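Local coordinates for neurotoxin (Clostridium botulinum, PDB 3N7L), which probably recognises neurons by binding gangliosides on their surface, acting as the receptor-binding domain of a botulinum neurotoxin, at residues E71-S76 / L112-K117; T146-M151 / K218-L223; R323-D328 / Y396-I401. All blocks are in the same frame, centred on the assembly; numbering follows the deposited sequence.

Contact 1. Residues E71-S76 / L112-K117; sequences ESFSIS and LVFTLK
The ring of F73 meets the segment 112-117 at its edge. F114 CZ and L116 CD1 both lie there, near the plane of the F73 ring. F73 CE1 is 4.4 Å from F114 CZ, and F73 CZ is 4.4 Å from L116 CD1. The ring of F114 is approached obliquely by F73 CE1 and by I75 CD1. The two phenyl groups touch at ring carbons, CE1 and CZ, and do not stack. The closest pair is I75 CD1 and F114 CE2, at 3.8 Å. I75 reaches this point with an extended chain (chi2 173°) that ends at CD1, and the two side chains cross obliquely. F114 holds CG anti to its backbone N (chi1 171°), which sends its ring across to the other strand. The CB of F73 does not head straight for that strand, but its ring carries CE1 and CZ to within contact of F114 and L116. L116 adds one methyl to the same patch.

The backbones stay far apart. The axes of strands 72-76 and 112-117 approach to 11.7 Å and run roughly antiparallel, at 151°. They belong to the two different sheets of a beta sandwich, the lectin-like jelly roll of the N-terminal receptor-binding region. I147 and T149 of the neighbouring strand also pack against F114. S74, between F73 and I75, turns to the other face of its sheet and hydrogen-bonds to K213 and L215.

All four touching residues are buried and apolar. Here the two strands meet through apolar side chains alone, so the contact probably rests on dispersion and the exclusion of water.

Contact 2. Residues T146-M151 / K218-L223; sequences TITTNM and KDINIL
This is helix-on-sheet packing. T146 and T148, on strand 143-150, press against I220 of helix 217-226, which lies over one face of the sandwich sheet. The main pair is T146 and I220. T146 CG2 sits 3.6 Å from I220 CG1 and 3.7 Å from I220 CD1. The methyl thus nests against the outer arm of the isoleucine. T146 OG1 lies beside the other branch, 3.9 Å from I220 CG2. Both branches of I220 are used. With T146 OG1 anti to the carbonyl carbon (chi1 -57°), CG2 is the branch turned away from the backbone N, and it is the one that meets CG1 and CD1. T148 meets the tip of the same side chain: its CG2 is 4.2 Å from I220 CD1. Two residues apart, T146 and T148 face the same side of the strand. I147 between them points the other way, into the sandwich. The contact is small and apolar, and the touching residues are buried.

Next along the sheet, strand 154-159 supplies Y158, which also touches I220. L215, just ahead of the helix, also touches I220. On the other flank, strand 72-82 brings S74 against T148 and S76 against L223. The helix begins near D216, whose OD2 accepts a hydrogen bond from D219 N. It follows the last sandwich strand, 202-211, and packs back on the sheet that this strand helps to build.

Contact 3. Residues R323-D328 / Y396-I401; sequences RNLGTD and YLIPVI. With SO4 (sulfate ion), chain D.
The segment 323-328 is an irregular loop, while 396-401 is strand throughout. Where they touch, L325 to D328 and I398 to I401 head in nearly the same direction, 20° apart. The CA atoms of L325 and V400 are 9.5 Å apart. The gap narrows towards the end: the CA atoms of D328 and I401 are 7.9 Å apart. There D328 O and I401 O come within 3.3 Å, but both are acceptors and do not bond. The backbone of D328 is instead hydrogen-bonded to I403, just past the end of strand 394-402.

Side-chain contact comes from L325 and I398, which reach towards each other tip to tip. L325 CD1 is 3.7 Å from I398 CD1. I398 CG1 lies between the backbone N and the carbonyl carbon (chi1 62°), a crowded position, and from there its extended arm meets the leucine. P331 and Y382 touch both side chains. These residues belong to the C-terminal receptor-binding region, a beta-trefoil. The loop leads into strand 329-335, which pairs with strand 394-402, so L325 packs over the sheet that its loop leads into.

The loop is shaped by an Asx turn. N324 OD1 accepts from G326 N at 2.6 Å, with the donor in the carbonyl plane and a C=O...N angle of 159°. G326 has backbone angles that favour glycine. With OD1 turned inward, N324 ND2 is left to bind the sulfate, 3.1 Å from its O1. A second bond runs from D328 N to sulfate O3, at 2.7 Å. The ion probably comes from the crystallisation liquor. It bridges N324 and D328, which flank G326 along the loop, on the side facing away from I398.

Overall arrangement
Contacts 1 and 2 are neighbours, with centres 11 Å apart. They meet through adjacent antiparallel strands 72-82 and 143-150, joined by probable backbone hydrogen bonds such as I75 O to I147 N. Contact 1 links this sheet to the opposing sheet of the sandwich. Contact 2 lies on its other face, where helix 217-226 packs, so at this place the sheet has packing on both faces. Contact 3 is in the C-terminal trefoil, on the opposite side of the chain's centre. Its centre is 51 Å from that of contact 1 and 46 Å from that of contact 2. The three follow one another along the chain without interleaving, consistent with a lectin-like half followed by a trefoil half.

Contact 1. Residues E71-S76 / L112-K117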
loop_
_atom_site.group_PDB
_atom_site.type_symbol
_atom_site.label_atom_id
_atom_site.label_comp_id
_atom_site.label_asym_id
_atom_site.label_seq_id
_atom_site.Cartn_x
_atom_site.Cartn_y
_atom_site.Cartn_z
ATOM N N GLU A 71 -25.845 13.286 14.588
ATOM C CA GLU A 71 -25.683 14.511 13.821
ATOM C C GLU A 71 -24.604 14.320 12.763
ATOM O O GLU A 71 -24.907 14.014 11.613
ATOM C CB GLU A 71 -25.327 15.673 14.745
ATOM C CG GLU A 71 -26.409 15.984 15.758
ATOM C CD GLU A 71 -26.121 17.245 16.539
ATOM O OE1 GLU A 71 -25.079 17.296 17.228
ATOM O OE2 GLU A 71 -26.938 18.188 16.460
ATOM N N SER A 72 -23.348 14.500 13.160
ATOM C CA SER A 72 -22.217 14.340 12.250
ATOM C C SER A 72 -21.104 13.544 12.915
ATOM O O SER A 72 -20.820 13.725 14.102
ATOM C CB SER A 72 -21.656 15.705 11.822
ATOM O OG SER A 72 -22.467 16.329 10.842
ATOM N N PHE A 73 -20.474 12.662 12.152
ATOM C CA PHE A 73 -19.380 11.871 12.682
ATOM C C PHE A 73 -18.527 11.334 11.543
ATOM O O PHE A 73 -18.981 11.239 10.400
ATOM C CB PHE A 73 -19.911 10.728 13.557
ATOM C CG PHE A 73 -20.691 9.688 12.805
ATOM C CD1 PHE A 73 -20.039 8.676 12.107
ATOM C CD2 PHE A 73 -22.082 9.713 12.803
ATOM C CE1 PHE A 73 -20.761 7.705 11.418
ATOM C CE2 PHE A 73 -22.815 8.749 12.117
ATOM C CZ PHE A 73 -22.152 7.742 11.424
ATOM N N SER A 74 -17.282 11.006 11.863
ATOM C CA SER A 74 -16.345 10.492 10.878
ATOM C C SER A 74 -15.587 9.313 11.448
ATOM O O SER A 74 -15.263 9.291 12.633
ATOM C CB SER A 74 -15.347 11.579 10.475
ATOM O OG SER A 74 -15.994 12.643 9.814
ATOM N N ILE A 75 -15.315 8.337 10.590
ATOM C CA ILE A 75 -14.578 7.139 10.966
ATOM C C ILE A 75 -13.333 7.072 10.075
ATOM O O ILE A 75 -13.437 7.141 8.850
ATOM C CB ILE A 75 -15.437 5.873 10.739
ATOM C CG1 ILE A 75 -16.714 5.958 11.583
ATOM C CG2 ILE A 75 -14.639 4.624 11.097
ATOM C CD1 ILE A 75 -17.715 4.839 11.318
ATOM N N SER A 76 -12.156 6.956 10.678
ATOM C CA SER A 76 -10.932 6.893 9.884
ATOM C C SER A 76 -10.031 5.787 10.402
ATOM O O SER A 76 -9.988 5.532 11.600
ATOM C CB SER A 76 -10.178 8.229 9.940
ATOM O OG SER A 76 -9.625 8.454 11.230
ATOM N N LEU A 112 -15.636 -2.370 -0.752
ATOM C CA LEU A 112 -15.523 -2.103 0.677
ATOM C C LEU A 112 -16.775 -1.250 0.873
ATOM O O LEU A 112 -16.907 -0.195 0.252
ATOM C CB LEU A 112 -14.292 -1.264 1.014
ATOM C CG LEU A 112 -14.228 -0.815 2.481
ATOM C CD1 LEU A 112 -13.805 -1.982 3.347
ATOM C CD2 LEU A 112 -13.244 0.332 2.642
ATOM N N VAL A 113 -17.705 -1.695 1.708
ATOM C CA VAL A 113 -18.926 -0.922 1.880
ATOM C C VAL A 113 -19.303 -0.559 3.310
ATOM O O VAL A 113 -19.169 -1.359 4.244
ATOM C CB VAL A 113 -20.133 -1.615 1.144
ATOM C CG1 VAL A 113 -19.750 -3.017 0.716
ATOM C CG2 VAL A 113 -21.371 -1.632 2.014
ATOM N N PHE A 114 -19.735 0.688 3.462
ATOM C CA PHE A 114 -20.159 1.218 4.746
ATOM C C PHE A 114 -21.675 1.285 4.687
ATOM O O PHE A 114 -22.247 1.874 3.765
ATOM C CB PHE A 114 -19.569 2.615 4.982
ATOM C CG PHE A 114 -20.125 3.309 6.195
ATOM C CD1 PHE A 114 -21.181 4.206 6.077
ATOM C CD2 PHE A 114 -19.619 3.036 7.462
ATOM C CE1 PHE A 114 -21.729 4.823 7.203
ATOM C CE2 PHE A 114 -20.159 3.649 8.596
ATOM C CZ PHE A 114 -21.216 4.544 8.462
ATOM N N THR A 115 -22.315 0.679 5.679
ATOM C CA THR A 115 -23.768 0.625 5.735
ATOM C C THR A 115 -24.362 1.292 6.964
ATOM O O THR A 115 -23.900 1.087 8.082
ATOM C CB THR A 115 -24.256 -0.843 5.718
ATOM O OG1 THR A 115 -23.759 -1.494 4.546
ATOM C CG2 THR A 115 -25.782 -0.907 5.725
ATOM N N LEU A 116 -25.395 2.090 6.733
ATOM C CA LEU A 116 -26.129 2.769 7.793
ATOM C C LEU A 116 -27.393 1.906 7.871
ATOM O O LEU A 116 -28.189 1.888 6.936
ATOM C CB LEU A 116 -26.463 4.198 7.345
ATOM C CG LEU A 116 -26.069 5.398 8.216
ATOM C CD1 LEU A 116 -24.750 5.140 8.932
ATOM C CD2 LEU A 116 -25.983 6.647 7.332
ATOM N N LYS A 117 -27.565 1.173 8.964
ATOM C CA LYS A 117 -28.721 0.290 9.089
ATOM C C LYS A 117 -29.781 0.801 10.063
ATOM O O LYS A 117 -29.597 0.747 11.281
ATOM C CB LYS A 117 -28.251 -1.099 9.528
ATOM C CG LYS A 117 -29.328 -2.174 9.500
ATOM C CD LYS A 117 -28.808 -3.452 10.132
ATOM C CE LYS A 117 -29.779 -4.603 9.933
ATOM N NZ LYS A 117 -29.898 -4.947 8.493
#

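Contact 2. Residues T146-M151 / K218-L223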
loop_
_atom_site.group_PDB
_atom_site.type_symbol
_atom_site.label_atom_id
_atom_site.label_comp_id
_atom_site.label_asym_id
_atom_site.label_seq_id
_atom_site.Cartn_x
_atom_site.Cartn_y
_atom_site.Cartn_z
ATOM N N THR A 146 -11.596 6.836 5.167
ATOM C CA THR A 146 -12.205 7.936 5.898
ATOM C C THR A 146 -13.661 8.001 5.483
ATOM O O THR A 146 -13.976 8.251 4.321
ATOM C CB THR A 146 -11.551 9.295 5.605
ATOM O OG1 THR A 146 -10.154 9.232 5.908
ATOM C CG2 THR A 146 -12.180 10.368 6.485
ATOM N N ILE A 147 -14.548 7.751 6.436
ATOM C CA ILE A 147 -15.976 7.796 6.162
ATOM C C ILE A 147 -16.553 8.977 6.927
ATOM O O ILE A 147 -16.372 9.069 8.135
ATOM C CB ILE A 147 -16.665 6.491 6.626
ATOM C CG1 ILE A 147 -16.152 5.315 5.790
ATOM C CG2 ILE A 147 -18.187 6.616 6.499
ATOM C CD1 ILE A 147 -16.530 3.951 6.347
ATOM N N THR A 148 -17.211 9.896 6.227
ATOM C CA THR A 148 -17.813 11.046 6.903
ATOM C C THR A 148 -19.330 10.959 6.757
ATOM O O THR A 148 -19.842 10.614 5.693
ATOM C CB THR A 148 -17.306 12.408 6.339
ATOM O OG1 THR A 148 -17.756 12.582 4.993
ATOM C CG2 THR A 148 -15.781 12.472 6.378
ATOM N N THR A 149 -20.047 11.255 7.832
ATOM C CA THR A 149 -21.498 11.174 7.798
ATOM C C THR A 149 -22.199 12.317 8.511
ATOM O O THR A 149 -21.922 12.604 9.675
ATOM C CB THR A 149 -22.005 9.853 8.436
ATOM O OG1 THR A 149 -21.553 8.732 7.664
ATOM C CG2 THR A 149 -23.530 9.837 8.498
ATOM N N ASN A 150 -23.105 12.969 7.793
ATOM C CA ASN A 150 -23.915 14.042 8.350
ATOM C C ASN A 150 -25.331 13.496 8.190
ATOM O O ASN A 150 -25.835 13.405 7.073
ATOM C CB ASN A 150 -23.772 15.327 7.538
ATOM C CG ASN A 150 -24.603 16.468 8.108
ATOM O OD1 ASN A 150 -25.659 16.246 8.698
ATOM N ND2 ASN A 150 -24.134 17.695 7.921
ATOM N N MET A 151 -25.961 13.123 9.300
ATOM C CA MET A 151 -27.305 12.559 9.255
ATOM C C MET A 151 -28.345 13.478 8.620
ATOM O O MET A 151 -29.437 13.036 8.267
ATOM C CB MET A 151 -27.746 12.136 10.656
ATOM C CG MET A 151 -26.929 10.977 11.238
ATOM S SD MET A 151 -26.913 9.489 10.178
ATOM C CE MET A 151 -28.525 8.796 10.540
ATOM N N LYS A 218 -9.653 18.820 3.404
ATOM C CA LYS A 218 -8.402 19.286 3.990
ATOM C C LYS A 218 -8.069 18.544 5.282
ATOM O O LYS A 218 -6.969 18.011 5.430
ATOM C CB LYS A 218 -8.475 20.789 4.259
ATOM C CG LYS A 218 -7.182 21.385 4.789
ATOM C CD LYS A 218 -7.286 22.897 4.928
ATOM C CE LYS A 218 -5.981 23.498 5.431
ATOM N NZ LYS A 218 -6.051 24.985 5.514
ATOM N N ASP A 219 -9.020 18.518 6.213
ATOM C CA ASP A 219 -8.827 17.837 7.489
ATOM C C ASP A 219 -8.399 16.393 7.252
ATOM O O ASP A 219 -7.423 15.922 7.831
ATOM C CB ASP A 219 -10.127 17.842 8.308
ATOM C CG ASP A 219 -10.546 19.237 8.743
ATOM O OD1 ASP A 219 -11.648 19.383 9.334
ATOM O OD2 ASP A 219 -9.776 20.187 8.495
ATOM N N ILE A 220 -9.157 15.704 6.404
ATOM C CA ILE A 220 -8.913 14.309 6.042
ATOM C C ILE A 220 -7.472 14.085 5.606
ATOM O O ILE A 220 -6.779 13.219 6.139
ATOM C CB ILE A 220 -9.843 13.872 4.868
ATOM C CG1 ILE A 220 -11.261 13.674 5.376
ATOM C CG2 ILE A 220 -9.331 12.589 4.204
ATOM C CD1 ILE A 220 -12.236 13.402 4.282
ATOM N N ASN A 221 -7.028 14.861 4.625
ATOM C CA ASN A 221 -5.678 14.703 4.118
ATOM C C ASN A 221 -4.584 15.068 5.107
ATOM O O ASN A 221 -3.521 14.455 5.102
ATOM C CB ASN A 221 -5.518 15.465 2.809
ATOM C CG ASN A 221 -6.220 14.772 1.657
ATOM O OD1 ASN A 221 -7.428 14.914 1.467
ATOM N ND2 ASN A 221 -5.466 13.992 0.896
ATOM N N ILE A 222 -4.836 16.057 5.959
ATOM C CA ILE A 222 -3.847 16.425 6.963
ATOM C C ILE A 222 -3.709 15.224 7.901
ATOM O O ILE A 222 -2.605 14.858 8.312
ATOM C CB ILE A 222 -4.288 17.677 7.764
ATOM C CG1 ILE A 222 -4.114 18.928 6.898
ATOM C CG2 ILE A 222 -3.472 17.802 9.048
ATOM C CD1 ILE A 222 -4.521 20.213 7.586
ATOM N N LEU A 223 -4.841 14.606 8.227
ATOM C CA LEU A 223 -4.842 13.433 9.094
ATOM C C LEU A 223 -4.059 12.327 8.390
ATOM O O LEU A 223 -3.156 11.722 8.965
ATOM C CB LEU A 223 -6.274 12.963 9.349
ATOM C CG LEU A 223 -6.444 11.765 10.283
ATOM C CD1 LEU A 223 -5.841 12.085 11.644
ATOM C CD2 LEU A 223 -7.927 11.430 10.419
#

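Contact 3. Residues R323-D328 / Y396-I401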
loop_
_atom_site.group_PDB
_atom_site.type_symbol
_atom_site.label_atom_id
_atom_site.label_comp_id
_atom_site.label_asym_id
_atom_site.label_seq_id
_atom_site.Cartn_x
_atom_site.Cartn_y
_atom_site.Cartn_z
ATOM N N ARG A 323 25.072 -1.121 -29.832
ATOM C CA ARG A 323 24.941 0.061 -30.672
ATOM C C ARG A 323 24.348 1.143 -29.783
ATOM O O ARG A 323 23.668 0.832 -28.807
ATOM C CB ARG A 323 23.994 -0.212 -31.843
ATOM C CG ARG A 323 22.708 -0.885 -31.404
ATOM C CD ARG A 323 21.500 -0.517 -32.252
ATOM N NE ARG A 323 21.641 -0.902 -33.648
ATOM C CZ ARG A 323 20.615 -1.137 -34.461
ATOM N NH1 ARG A 323 19.370 -1.035 -34.015
ATOM N NH2 ARG A 323 20.835 -1.456 -35.727
ATOM N N ASN A 324 24.595 2.408 -30.107
ATOM C CA ASN A 324 24.051 3.498 -29.303
ATOM C C ASN A 324 22.521 3.413 -29.298
ATOM O O ASN A 324 21.898 3.317 -30.352
ATOM C CB ASN A 324 24.487 4.845 -29.876
ATOM C CG ASN A 324 24.205 5.995 -28.930
ATOM O OD1 ASN A 324 23.081 6.163 -28.462
ATOM N ND2 ASN A 324 25.229 6.794 -28.644
ATOM N N LEU A 325 21.917 3.449 -28.114
ATOM C CA LEU A 325 20.463 3.354 -28.007
ATOM C C LEU A 325 19.759 4.693 -28.201
ATOM O O LEU A 325 18.565 4.735 -28.502
ATOM C CB LEU A 325 20.067 2.768 -26.649
ATOM C CG LEU A 325 20.645 1.398 -26.270
ATOM C CD1 LEU A 325 20.092 0.971 -24.918
ATOM C CD2 LEU A 325 20.294 0.370 -27.336
ATOM N N GLY A 326 20.497 5.784 -28.024
ATOM C CA GLY A 326 19.912 7.100 -28.182
ATOM C C GLY A 326 20.667 8.147 -27.388
ATOM O O GLY A 326 21.462 7.819 -26.503
ATOM N N THR A 327 20.414 9.414 -27.702
ATOM C CA THR A 327 21.077 10.521 -27.022
ATOM C C THR A 327 20.765 10.510 -25.533
ATOM O O THR A 327 19.607 10.436 -25.134
ATOM C CB THR A 327 20.634 11.886 -27.603
ATOM O OG1 THR A 327 20.857 11.901 -29.018
ATOM C CG2 THR A 327 21.430 13.018 -26.969
ATOM N N ASP A 328 21.810 10.589 -24.718
ATOM C CA ASP A 328 21.673 10.603 -23.264
ATOM C C ASP A 328 21.030 9.357 -22.662
ATOM O O ASP A 328 20.482 9.412 -21.563
ATOM C CB ASP A 328 20.881 11.834 -22.820
ATOM C CG ASP A 328 21.562 13.132 -23.197
ATOM O OD1 ASP A 328 22.729 13.333 -22.794
ATOM O OD2 ASP A 328 20.923 13.950 -23.895
ATOM N N TYR A 396 14.410 -5.209 -27.110
ATOM C CA TYR A 396 14.475 -5.629 -25.720
ATOM C C TYR A 396 13.884 -4.530 -24.858
ATOM O O TYR A 396 14.215 -3.350 -25.031
ATOM C CB TYR A 396 15.930 -5.869 -25.274
ATOM C CG TYR A 396 16.577 -7.097 -25.879
ATOM C CD1 TYR A 396 16.137 -8.378 -25.542
ATOM C CD2 TYR A 396 17.597 -6.977 -26.817
ATOM C CE1 TYR A 396 16.697 -9.512 -26.135
ATOM C CE2 TYR A 396 18.163 -8.102 -27.415
ATOM C CZ TYR A 396 17.706 -9.365 -27.071
ATOM O OH TYR A 396 18.248 -10.481 -27.672
ATOM N N LEU A 397 13.002 -4.916 -23.942
ATOM C CA LEU A 397 12.404 -3.964 -23.016
ATOM C C LEU A 397 13.436 -3.965 -21.898
ATOM O O LEU A 397 13.670 -4.995 -21.255
ATOM C CB LEU A 397 11.056 -4.476 -22.512
ATOM C CG LEU A 397 10.306 -3.598 -21.506
ATOM C CD1 LEU A 397 10.071 -2.199 -22.095
ATOM C CD2 LEU A 397 8.986 -4.265 -21.148
ATOM N N ILE A 398 14.061 -2.814 -21.673
ATOM C CA ILE A 398 15.119 -2.733 -20.683
ATOM C C ILE A 398 15.067 -1.532 -19.755
ATOM O O ILE A 398 14.434 -0.521 -20.056
ATOM C CB ILE A 398 16.494 -2.641 -21.370
ATOM C CG1 ILE A 398 16.552 -1.351 -22.205
ATOM C CG2 ILE A 398 16.732 -3.858 -22.267
ATOM C CD1 ILE A 398 17.956 -0.901 -22.558
ATOM N N PRO A 399 15.736 -1.642 -18.601
ATOM C CA PRO A 399 15.775 -0.532 -17.653
ATOM C C PRO A 399 16.830 0.364 -18.318
ATOM O O PRO A 399 17.851 -0.135 -18.793
ATOM C CB PRO A 399 16.264 -1.193 -16.364
ATOM C CG PRO A 399 17.134 -2.291 -16.861
ATOM C CD PRO A 399 16.392 -2.842 -18.047
ATOM N N VAL A 400 16.575 1.665 -18.377
ATOM C CA VAL A 400 17.485 2.588 -19.040
ATOM C C VAL A 400 17.580 3.904 -18.276
ATOM O O VAL A 400 16.612 4.354 -17.670
ATOM C CB VAL A 400 16.989 2.870 -20.493
ATOM C CG1 VAL A 400 15.632 3.558 -20.450
ATOM C CG2 VAL A 400 17.994 3.713 -21.256
ATOM N N ILE A 401 18.757 4.514 -18.297
ATOM C CA ILE A 401 18.957 5.780 -17.608
ATOM C C ILE A 401 19.047 6.929 -18.615
ATOM O O ILE A 401 19.741 6.825 -19.619
ATOM C CB ILE A 401 20.254 5.751 -16.768
ATOM C CG1 ILE A 401 20.173 4.631 -15.724
ATOM C CG2 ILE A 401 20.461 7.091 -16.068
ATOM C CD1 ILE A 401 21.441 4.437 -14.936
HETATM S S SO4 D . 25.060 10.151 -26.699
HETATM O O1 SO4 D . 24.507 9.732 -27.996
HETATM O O2 SO4 D . 26.393 9.554 -26.509
HETATM O O3 SO4 D . 24.164 9.714 -25.585
HETATM O O4 SO4 D . 25.146 11.623 -26.677
#